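Local coordinates for protein N-acetylmuramoyl-L-alanine amidase XlyA (Bacillus subtilis, PDB 3RDR) that hydrolyses the bond between N-acetylmuramoyl residues and L-amino acids in cell-wall glycopeptides, here represented by its zinc-containing catalytic domain, at residues Ile116-Leu119 with Met120-Asn124; Asp147-Asp150 with Ser151-Gly155; Asn85-Gly88 with Asn89-Ile93. All coordinates share one frame; numbering follows the deposited sequence.

Interaction 1 (Ile116-Leu119 with Met120-Asn124); sequences IKTL and MAEHN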
ATOM      1  N   ILE A 116       2.300  -4.138   8.369  1.00 28.71           N
ATOM      2  CA  ILE A 116       1.831  -5.420   7.863  1.00 29.45           C
ATOM      3  C   ILE A 116       1.590  -6.427   8.985  1.00 32.70           C
ATOM      4  O   ILE A 116       0.601  -7.160   8.959  1.00 32.12           O
ATOM      5  CB  ILE A 116       2.824  -5.990   6.833  1.00 29.37           C
ATOM      6  CG1 ILE A 116       2.825  -5.096   5.586  1.00 29.21           C
ATOM      7  CG2 ILE A 116       2.441  -7.418   6.457  1.00 27.33           C
ATOM      8  CD1 ILE A 116       3.892  -5.444   4.577  1.00 28.38           C
ATOM      9  N   LYS A 117       2.483  -6.464   9.970  1.00 34.85           N
ATOM     10  CA  LYS A 117       2.324  -7.383  11.095  1.00 37.20           C
ATOM     11  C   LYS A 117       1.029  -7.059  11.837  1.00 37.04           C
ATOM     12  O   LYS A 117       0.272  -7.953  12.211  1.00 37.91           O
ATOM     13  CB  LYS A 117       3.497  -7.260  12.072  1.00 39.91           C
ATOM     14  CG  LYS A 117       3.273  -8.023  13.374  1.00 42.67           C
ATOM     15  CD  LYS A 117       3.851  -7.279  14.571  1.00 46.85           C
ATOM     16  CE  LYS A 117       5.342  -7.520  14.730  1.00 49.18           C
ATOM     17  NZ  LYS A 117       5.630  -8.897  15.237  1.00 50.77           N
ATOM     18  N   THR A 118       0.794  -5.770  12.053  1.00 36.22           N
ATOM     19  CA  THR A 118      -0.397  -5.299  12.746  1.00 36.94           C
ATOM     20  C   THR A 118      -1.667  -5.650  11.970  1.00 37.42           C
ATOM     21  O   THR A 118      -2.664  -6.068  12.554  1.00 37.79           O
ATOM     22  CB  THR A 118      -0.340  -3.775  12.944  1.00 37.35           C
ATOM     23  OG1 THR A 118       0.878  -3.428  13.616  1.00 37.64           O
ATOM     24  CG2 THR A 118      -1.524  -3.300  13.770  1.00 37.48           C
ATOM     25  N   LEU A 119      -1.622  -5.472  10.652  1.00 36.80           N
ATOM     26  CA  LEU A 119      -2.757  -5.773   9.785  1.00 35.26           C
ATOM     27  C   LEU A 119      -3.071  -7.273   9.784  1.00 35.44           C
ATOM     28  O   LEU A 119      -4.235  -7.673   9.815  1.00 33.90           O
ATOM     29  CB  LEU A 119      -2.453  -5.300   8.360  1.00 33.73           C
ATOM     30  CG  LEU A 119      -3.091  -4.014   7.816  1.00 35.35           C
ATOM     31  CD1 LEU A 119      -3.420  -3.031   8.929  1.00 33.58           C
ATOM     32  CD2 LEU A 119      -2.137  -3.393   6.799  1.00 32.67           C
ATOM     33  N   MET A 120      -2.028  -8.094   9.737  1.00 34.86           N
ATOM     34  CA  MET A 120      -2.184  -9.546   9.743  1.00 35.83           C
ATOM     35  C   MET A 120      -2.968 -10.010  10.969  1.00 37.57           C
ATOM     36  O   MET A 120      -3.906 -10.803  10.861  1.00 38.47           O
ATOM     37  CB  MET A 120      -0.811 -10.221   9.739  1.00 35.50           C
ATOM     38  CG  MET A 120      -0.082 -10.176   8.404  1.00 32.54           C
ATOM     39  SD  MET A 120       1.677 -10.560   8.574  1.00 33.09           S
ATOM     40  CE  MET A 120       1.630 -12.339   8.909  1.00 33.37           C
ATOM     41  N   ALA A 121      -2.580  -9.507  12.136  1.00 37.67           N
ATOM     42  CA  ALA A 121      -3.232  -9.870  13.387  1.00 39.03           C
ATOM     43  C   ALA A 121      -4.649  -9.322  13.511  1.00 39.51           C
ATOM     44  O   ALA A 121      -5.544 -10.017  13.987  1.00 40.70           O
ATOM     45  CB  ALA A 121      -2.394  -9.390  14.566  1.00 38.15           C
ATOM     46  N   GLU A 122      -4.852  -8.081  13.081  1.00 38.93           N
ATOM     47  CA  GLU A 122      -6.165  -7.455  13.184  1.00 39.46           C
ATOM     48  C   GLU A 122      -7.201  -7.929  12.170  1.00 38.71           C
ATOM     49  O   GLU A 122      -8.401  -7.813  12.412  1.00 38.81           O
ATOM     50  CB  GLU A 122      -6.028  -5.932  13.086  1.00 40.45           C
ATOM     51  CG  GLU A 122      -5.049  -5.339  14.090  1.00 45.01           C
ATOM     52  CD  GLU A 122      -5.049  -3.821  14.090  1.00 46.52           C
ATOM     53  OE1 GLU A 122      -5.043  -3.220  12.996  1.00 49.39           O
ATOM     54  OE2 GLU A 122      -5.047  -3.225  15.188  1.00 48.41           O
ATOM     55  N   HIS A 123      -6.747  -8.461  11.041  1.00 37.73           N
ATOM     56  CA  HIS A 123      -7.659  -8.924   9.999  1.00 37.91           C
ATOM     57  C   HIS A 123      -7.507 -10.413   9.725  1.00 37.77           C
ATOM     58  O   HIS A 123      -8.027 -10.941   8.736  1.00 37.96           O
ATOM     59  CB  HIS A 123      -7.420  -8.113   8.725  1.00 37.14           C
ATOM     60  CG  HIS A 123      -7.662  -6.647   8.904  1.00 36.23           C
ATOM     61  ND1 HIS A 123      -8.924  -6.094   8.887  1.00 36.80           N
ATOM     62  CD2 HIS A 123      -6.810  -5.629   9.176  1.00 35.40           C
ATOM     63  CE1 HIS A 123      -8.840  -4.801   9.141  1.00 36.60           C
ATOM     64  NE2 HIS A 123      -7.568  -4.493   9.321  1.00 35.74           N
ATOM     65  N   ASN A 124      -6.795 -11.088  10.616  1.00 37.79           N
ATOM     66  CA  ASN A 124      -6.574 -12.519  10.495  1.00 39.12           C
ATOM     67  C   ASN A 124      -6.087 -12.908   9.100  1.00 38.63           C
ATOM     68  O   ASN A 124      -6.663 -13.775   8.441  1.00 38.76           O
ATOM     69  CB  ASN A 124      -7.864 -13.268  10.835  1.00 42.27           C
ATOM     70  CG  ASN A 124      -7.634 -14.745  11.047  1.00 45.19           C
ATOM     71  OD1 ASN A 124      -6.714 -15.140  11.767  1.00 47.49           O
ATOM     72  ND2 ASN A 124      -8.470 -15.574  10.430  1.00 46.06           N
TER
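I116 holds CG2 anti to its backbone N, while M120 CG lies anti to the carbonyl carbon (chi1 -75°) and the chain runs on nearly extended (chi2 164°); together these turns set M120 SD beside I116 CG2, at 3.9 Å. The two side chains meet at a slant, one turn apart on helix 105-122. On its way out, M120 CG passes I116 O at 3.1 Å, the carbonyl that also accepts M120 N.

On another side of the helix, T118 and E122 run side by side and point the same way. T118 CG2 faces the carboxylate, 3.6 Å from E122 CD, while T118 OG1 turns back to W114 O in the preceding turn. E122 N donates to T118 O at 3.0 Å, and the first carbon of the extended glutamate chain beyond CB, CG, passes close beside that oxygen.

At the C-terminal end, H123 is the first residue to leave helical angles, yet its N still reaches L119 O at 2.9 Å, with the N-H bent to 140°. The same oxygen lies at the edge of the imidazole, near the ring plane, 3.3 Å from H123 CD2.

This is the last part of the long helix that packs against the central sheet of the T7 lysozyme-type amidase fold: I116 touches V31 and V130, L119 touches I29, and M120 touches both I29 and V130. K117 NZ, by contrast, hydrogen-bonds to O of G157, the C-terminal residue.

The chemistry is thus divided: apolar side chains face the sheet, and the carbonyls of I116 to L119 each accept the N-H four residues on. The E122 carboxylate sits near the negative end of the helix dipole, which would probably disfavour its charge slightly, whereas the C-H edge of H123 at CD2 may add a weak electrostatic contact to L119 O.

Interaction 2 (Asp147-Asp150 with Ser151-Gly155); sequences DTWD and SFKAG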
ATOM      1  N   ASP A 147      13.587  -8.851  -5.783  1.00 38.46           N
ATOM      2  CA  ASP A 147      14.754  -9.736  -5.728  1.00 39.04           C
ATOM      3  C   ASP A 147      15.042 -10.265  -4.327  1.00 37.76           C
ATOM      4  O   ASP A 147      15.767 -11.245  -4.167  1.00 39.07           O
ATOM      5  CB  ASP A 147      16.007  -9.028  -6.251  1.00 41.30           C
ATOM      6  CG  ASP A 147      16.006  -8.874  -7.755  1.00 43.69           C
ATOM      7  OD1 ASP A 147      15.656  -9.850  -8.451  1.00 46.77           O
ATOM      8  OD2 ASP A 147      16.366  -7.781  -8.242  1.00 46.20           O
ATOM      9  N   THR A 148      14.486  -9.616  -3.312  1.00 36.29           N
ATOM     10  CA  THR A 148      14.699 -10.053  -1.936  1.00 34.16           C
ATOM     11  C   THR A 148      13.362 -10.198  -1.206  1.00 33.90           C
ATOM     12  O   THR A 148      13.299 -10.091   0.018  1.00 33.84           O
ATOM     13  CB  THR A 148      15.587  -9.048  -1.165  1.00 36.10           C
ATOM     14  OG1 THR A 148      14.994  -7.743  -1.216  1.00 36.62           O
ATOM     15  CG2 THR A 148      16.982  -8.988  -1.776  1.00 34.39           C
ATOM     16  N   TRP A 149      12.303 -10.461  -1.966  1.00 34.55           N
ATOM     17  CA  TRP A 149      10.953 -10.596  -1.414  1.00 34.62           C
ATOM     18  C   TRP A 149      10.848 -11.498  -0.183  1.00 35.89           C
ATOM     19  O   TRP A 149      10.355 -11.075   0.867  1.00 34.71           O
ATOM     20  CB  TRP A 149       9.991 -11.090  -2.504  1.00 33.21           C
ATOM     21  CG  TRP A 149       8.565 -11.185  -2.038  1.00 34.00           C
ATOM     22  CD1 TRP A 149       7.823 -12.322  -1.893  1.00 34.28           C
ATOM     23  CD2 TRP A 149       7.736 -10.104  -1.587  1.00 32.82           C
ATOM     24  NE1 TRP A 149       6.586 -12.019  -1.372  1.00 34.71           N
ATOM     25  CE2 TRP A 149       6.506 -10.666  -1.173  1.00 33.40           C
ATOM     26  CE3 TRP A 149       7.913  -8.718  -1.488  1.00 30.72           C
ATOM     27  CZ2 TRP A 149       5.458  -9.887  -0.665  1.00 30.94           C
ATOM     28  CZ3 TRP A 149       6.866  -7.942  -0.982  1.00 30.08           C
ATOM     29  CH2 TRP A 149       5.656  -8.533  -0.578  1.00 28.85           C
ATOM     30  N   ASP A 150      11.311 -12.737  -0.303  1.00 38.10           N
ATOM     31  CA  ASP A 150      11.239 -13.670   0.815  1.00 39.39           C
ATOM     32  C   ASP A 150      11.930 -13.152   2.073  1.00 38.61           C
ATOM     33  O   ASP A 150      11.486 -13.432   3.188  1.00 38.64           O
ATOM     34  CB  ASP A 150      11.817 -15.026   0.399  1.00 43.85           C
ATOM     35  CG  ASP A 150      10.900 -15.779  -0.555  1.00 47.23           C
ATOM     36  OD1 ASP A 150      11.351 -16.773  -1.164  1.00 50.11           O
ATOM     37  OD2 ASP A 150       9.721 -15.381  -0.690  1.00 48.43           O
ATOM     38  N   SER A 151      13.011 -12.396   1.901  1.00 37.76           N
ATOM     39  CA  SER A 151      13.726 -11.833   3.045  1.00 37.33           C
ATOM     40  C   SER A 151      12.873 -10.734   3.664  1.00 36.01           C
ATOM     41  O   SER A 151      12.758 -10.637   4.886  1.00 35.45           O
ATOM     42  CB  SER A 151      15.077 -11.251   2.613  1.00 36.80           C
ATOM     43  OG  SER A 151      15.934 -12.260   2.106  1.00 40.15           O
ATOM     44  N   PHE A 152      12.283  -9.900   2.812  1.00 34.94           N
ATOM     45  CA  PHE A 152      11.420  -8.815   3.278  1.00 34.71           C
ATOM     46  C   PHE A 152      10.326  -9.394   4.167  1.00 33.40           C
ATOM     47  O   PHE A 152       9.997  -8.831   5.213  1.00 33.89           O
ATOM     48  CB  PHE A 152      10.782  -8.094   2.081  1.00 34.21           C
ATOM     49  CG  PHE A 152       9.625  -7.204   2.452  1.00 34.02           C
ATOM     50  CD1 PHE A 152       9.832  -6.026   3.160  1.00 33.90           C
ATOM     51  CD2 PHE A 152       8.323  -7.556   2.102  1.00 34.19           C
ATOM     52  CE1 PHE A 152       8.758  -5.209   3.520  1.00 33.69           C
ATOM     53  CE2 PHE A 152       7.242  -6.748   2.456  1.00 32.34           C
ATOM     54  CZ  PHE A 152       7.461  -5.572   3.166  1.00 32.41           C
ATOM     55  N   LYS A 153       9.769 -10.524   3.745  1.00 33.29           N
ATOM     56  CA  LYS A 153       8.709 -11.177   4.505  1.00 35.40           C
ATOM     57  C   LYS A 153       9.227 -11.789   5.801  1.00 36.40           C
ATOM     58  O   LYS A 153       8.533 -11.772   6.821  1.00 36.48           O
ATOM     59  CB  LYS A 153       8.021 -12.246   3.647  1.00 34.92           C
ATOM     60  CG  LYS A 153       7.195 -11.655   2.506  1.00 35.31           C
ATOM     61  CD  LYS A 153       6.452 -12.719   1.709  1.00 36.43           C
ATOM     62  CE  LYS A 153       5.420 -13.451   2.558  1.00 35.99           C
ATOM     63  NZ  LYS A 153       4.657 -14.441   1.744  1.00 34.51           N
ATOM     64  N   ALA A 154      10.445 -12.321   5.768  1.00 37.18           N
ATOM     65  CA  ALA A 154      11.031 -12.918   6.964  1.00 37.09           C
ATOM     66  C   ALA A 154      11.235 -11.829   8.007  1.00 38.04           C
ATOM     67  O   ALA A 154      11.254 -12.096   9.209  1.00 38.42           O
ATOM     68  CB  ALA A 154      12.363 -13.580   6.625  1.00 37.86           C
ATOM     69  N   GLY A 155      11.374 -10.593   7.541  1.00 38.37           N
ATOM     70  CA  GLY A 155      11.574  -9.482   8.455  1.00 38.33           C
ATOM     71  C   GLY A 155      10.292  -8.995   9.104  1.00 39.44           C
ATOM     72  O   GLY A 155      10.327  -8.213  10.054  1.00 39.65           O
TER
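The short C-terminal helix 149-154 carries W149 and K153 one turn apart, with the lysine chain laid over one face of the indole. CG of W149 is anti to the backbone N (chi1 -177°), which swings the ring along the helix toward K153 and F152. K153 CG sits above the five-membered ring, 4.1 Å from its centroid, in a CH-pi contact, and K153 CD comes within 3.2 Å of W149 NE1. The lysine then bends at chi3, and its NZ bonds to L127 O, with a weaker bond to V130 O; D150 OD2, of opposite charge, lies 5.7 Å from that nitrogen and is not in contact.

F152 meets the far part of the indole obliquely, W149 CZ3 to F152 CD2 at 3.4 Å, with the indole's six-membered ring and the phenyl ring at 35°. This helix lies beside helix 105-122 of the amidase fold: F152 packs on T109 and I116, F152 O accepts Q113 NE2, and W149 rests on P142. T148 occupies the N-cap position without a side-chain capping bond; its carbonyl O takes F152 N at 3.0 Å and, weakly, S151 N. K153 N likewise donates to W149 O at 3.0 Å, and A154 N to D150 O.

Interaction 3 (Asn85-Gly88 with Asn89-Ile93); sequences NGSG and NRASI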
ATOM      1  N   ASN A  85     -11.565  -7.168 -11.270  1.00 29.98           N
ATOM      2  CA  ASN A  85     -12.356  -7.445 -10.081  1.00 30.88           C
ATOM      3  C   ASN A  85     -11.833  -8.663  -9.336  1.00 29.20           C
ATOM      4  O   ASN A  85     -12.559  -9.283  -8.562  1.00 29.07           O
ATOM      5  CB  ASN A  85     -13.823  -7.649 -10.462  1.00 32.50           C
ATOM      6  CG  ASN A  85     -14.551  -6.337 -10.689  1.00 35.11           C
ATOM      7  OD1 ASN A  85     -15.484  -6.260 -11.484  1.00 36.39           O
ATOM      8  ND2 ASN A  85     -14.132  -5.298  -9.973  1.00 35.04           N
ATOM      9  N   GLY A  86     -10.567  -8.999  -9.576  1.00 28.77           N
ATOM     10  CA  GLY A  86      -9.947 -10.129  -8.906  1.00 25.18           C
ATOM     11  C   GLY A  86      -9.659  -9.787  -7.453  1.00 25.24           C
ATOM     12  O   GLY A  86      -9.930  -8.671  -7.010  1.00 25.37           O
ATOM     13  N   SER A  87      -9.089 -10.735  -6.718  1.00 24.24           N
ATOM     14  CA  SER A  87      -8.790 -10.541  -5.302  1.00 24.71           C
ATOM     15  C   SER A  87      -7.785  -9.442  -4.976  1.00 24.05           C
ATOM     16  O   SER A  87      -7.784  -8.915  -3.864  1.00 22.90           O
ATOM     17  CB  SER A  87      -8.321 -11.861  -4.692  1.00 24.75           C
ATOM     18  OG  SER A  87      -9.342 -12.837  -4.789  1.00 28.45           O
ATOM     19  N   GLY A  88      -6.924  -9.106  -5.930  1.00 24.41           N
ATOM     20  CA  GLY A  88      -5.949  -8.060  -5.682  1.00 22.49           C
ATOM     21  C   GLY A  88      -6.667  -6.755  -5.398  1.00 22.94           C
ATOM     22  O   GLY A  88      -6.472  -6.127  -4.356  1.00 21.42           O
ATOM     23  N   ASN A  89      -7.514  -6.347  -6.333  1.00 22.28           N
ATOM     24  CA  ASN A  89      -8.270  -5.118  -6.163  1.00 22.88           C
ATOM     25  C   ASN A  89      -9.446  -5.245  -5.196  1.00 23.23           C
ATOM     26  O   ASN A  89      -9.659  -4.368  -4.360  1.00 23.97           O
ATOM     27  CB  ASN A  89      -8.796  -4.619  -7.507  1.00 20.86           C
ATOM     28  CG  ASN A  89      -7.735  -3.900  -8.318  1.00 22.61           C
ATOM     29  OD1 ASN A  89      -6.805  -3.308  -7.763  1.00 23.17           O
ATOM     30  ND2 ASN A  89      -7.880  -3.925  -9.634  1.00 19.86           N
ATOM     31  N   ARG A  90     -10.192  -6.342  -5.296  1.00 23.25           N
ATOM     32  CA  ARG A  90     -11.382  -6.529  -4.465  1.00 23.98           C
ATOM     33  C   ARG A  90     -11.237  -7.257  -3.131  1.00 24.29           C
ATOM     34  O   ARG A  90     -12.200  -7.330  -2.368  1.00 24.11           O
ATOM     35  CB  ARG A  90     -12.471  -7.216  -5.299  1.00 23.03           C
ATOM     36  CG  ARG A  90     -12.862  -6.441  -6.569  1.00 23.57           C
ATOM     37  CD  ARG A  90     -13.570  -5.126  -6.241  1.00 22.48           C
ATOM     38  NE  ARG A  90     -14.855  -5.335  -5.577  1.00 24.69           N
ATOM     39  CZ  ARG A  90     -15.991  -5.645  -6.206  1.00 25.52           C
ATOM     40  NH1 ARG A  90     -16.016  -5.778  -7.527  1.00 21.92           N
ATOM     41  NH2 ARG A  90     -17.105  -5.836  -5.511  1.00 22.12           N
ATOM     42  N   ALA A  91     -10.057  -7.788  -2.831  1.00 23.66           N
ATOM     43  CA  ALA A  91      -9.887  -8.498  -1.564  1.00 23.74           C
ATOM     44  C   ALA A  91      -8.520  -8.336  -0.915  1.00 23.51           C
ATOM     45  O   ALA A  91      -8.036  -9.255  -0.252  1.00 25.30           O
ATOM     46  CB  ALA A  91     -10.195  -9.991  -1.750  1.00 23.38           C
ATOM     47  N   SER A  92      -7.881  -7.189  -1.102  1.00 21.65           N
ATOM     48  CA  SER A  92      -6.586  -6.986  -0.469  1.00 21.40           C
ATOM     49  C   SER A  92      -6.376  -5.538  -0.081  1.00 20.29           C
ATOM     50  O   SER A  92      -6.982  -4.629  -0.653  1.00 19.05           O
ATOM     51  CB  SER A  92      -5.436  -7.445  -1.384  1.00 20.91           C
ATOM     52  OG  SER A  92      -5.030  -6.431  -2.294  1.00 21.21           O
ATOM     53  N   ILE A  93      -5.525  -5.344   0.917  1.00 20.37           N
ATOM     54  CA  ILE A  93      -5.180  -4.018   1.393  1.00 19.03           C
ATOM     55  C   ILE A  93      -3.911  -3.621   0.648  1.00 19.72           C
ATOM     56  O   ILE A  93      -2.904  -4.329   0.712  1.00 21.02           O
ATOM     57  CB  ILE A  93      -4.900  -4.031   2.906  1.00 20.13           C
ATOM     58  CG1 ILE A  93      -6.157  -4.477   3.661  1.00 21.20           C
ATOM     59  CG2 ILE A  93      -4.460  -2.649   3.371  1.00 19.73           C
ATOM     60  CD1 ILE A  93      -5.941  -4.684   5.152  1.00 21.94           C
TER
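G86 O accepts R90 N at 2.9 Å in a nearly straight bond (162°), closing the one turn of helix 87-90 before the chain unwinds at A91 and enters strand 92-97. The next bond is already distorted: A91 N reaches S87 O at 2.7 Å, but from above the carbonyl plane. The CB atoms of S87 and A91 lie 4.0 Å apart.

S92 places OG between its backbone N and carbonyl carbon (chi1 86°), which aims the hydroxyl back at the helix. OG donates to G88 O over a short 2.5 Å, in the carbonyl plane and on a lone pair, and also bonds to T30 OG1 of strand 28-33. Thus one hydroxyl links the short helix to the neighbouring strand. R90 CG passes 3.5 Å from N85 O; beyond it the chain bends at chi2 and chi3 and lies side by side with N85, and its guanidinium makes a cation-pi contact with Y22.

The buried side chain of N89 is about 9 Å from the zinc ion: OD1 takes H80 N and A81 N, while ND2 gives to G84 O. The carboxylate of D83 accepts G88 N and N89 N. With its negative charge at the N-terminal end of the turn, D83 probably gains from the helix dipole, and the N89 amide, bonded through both its polar atoms, is fixed in rotation and ties H80, A81 and G84 of the preceding loop to this turn.

Overall arrangement
From the N terminus the order is interaction 3, interaction 1, interaction 2, strictly in series: none nests within or crosses another, and each is local to one continuous piece of chain and closes no long loop. Interaction 3 leads from a short helix into strand 92-97 of the mixed sheet. The chain then returns as helix 105-122, whose end holds interaction 1 and packs over that strand, with I93 CD1 touching L119 and H123. Interaction 2 forms the final helix, joined to the same long helix where I116 CD1 meets F152 CZ at 3.8 Å. Interactions 2 and 3 do not touch, their nearest atoms being about 10 Å apart; interaction 1, on helix 105-122, touches both.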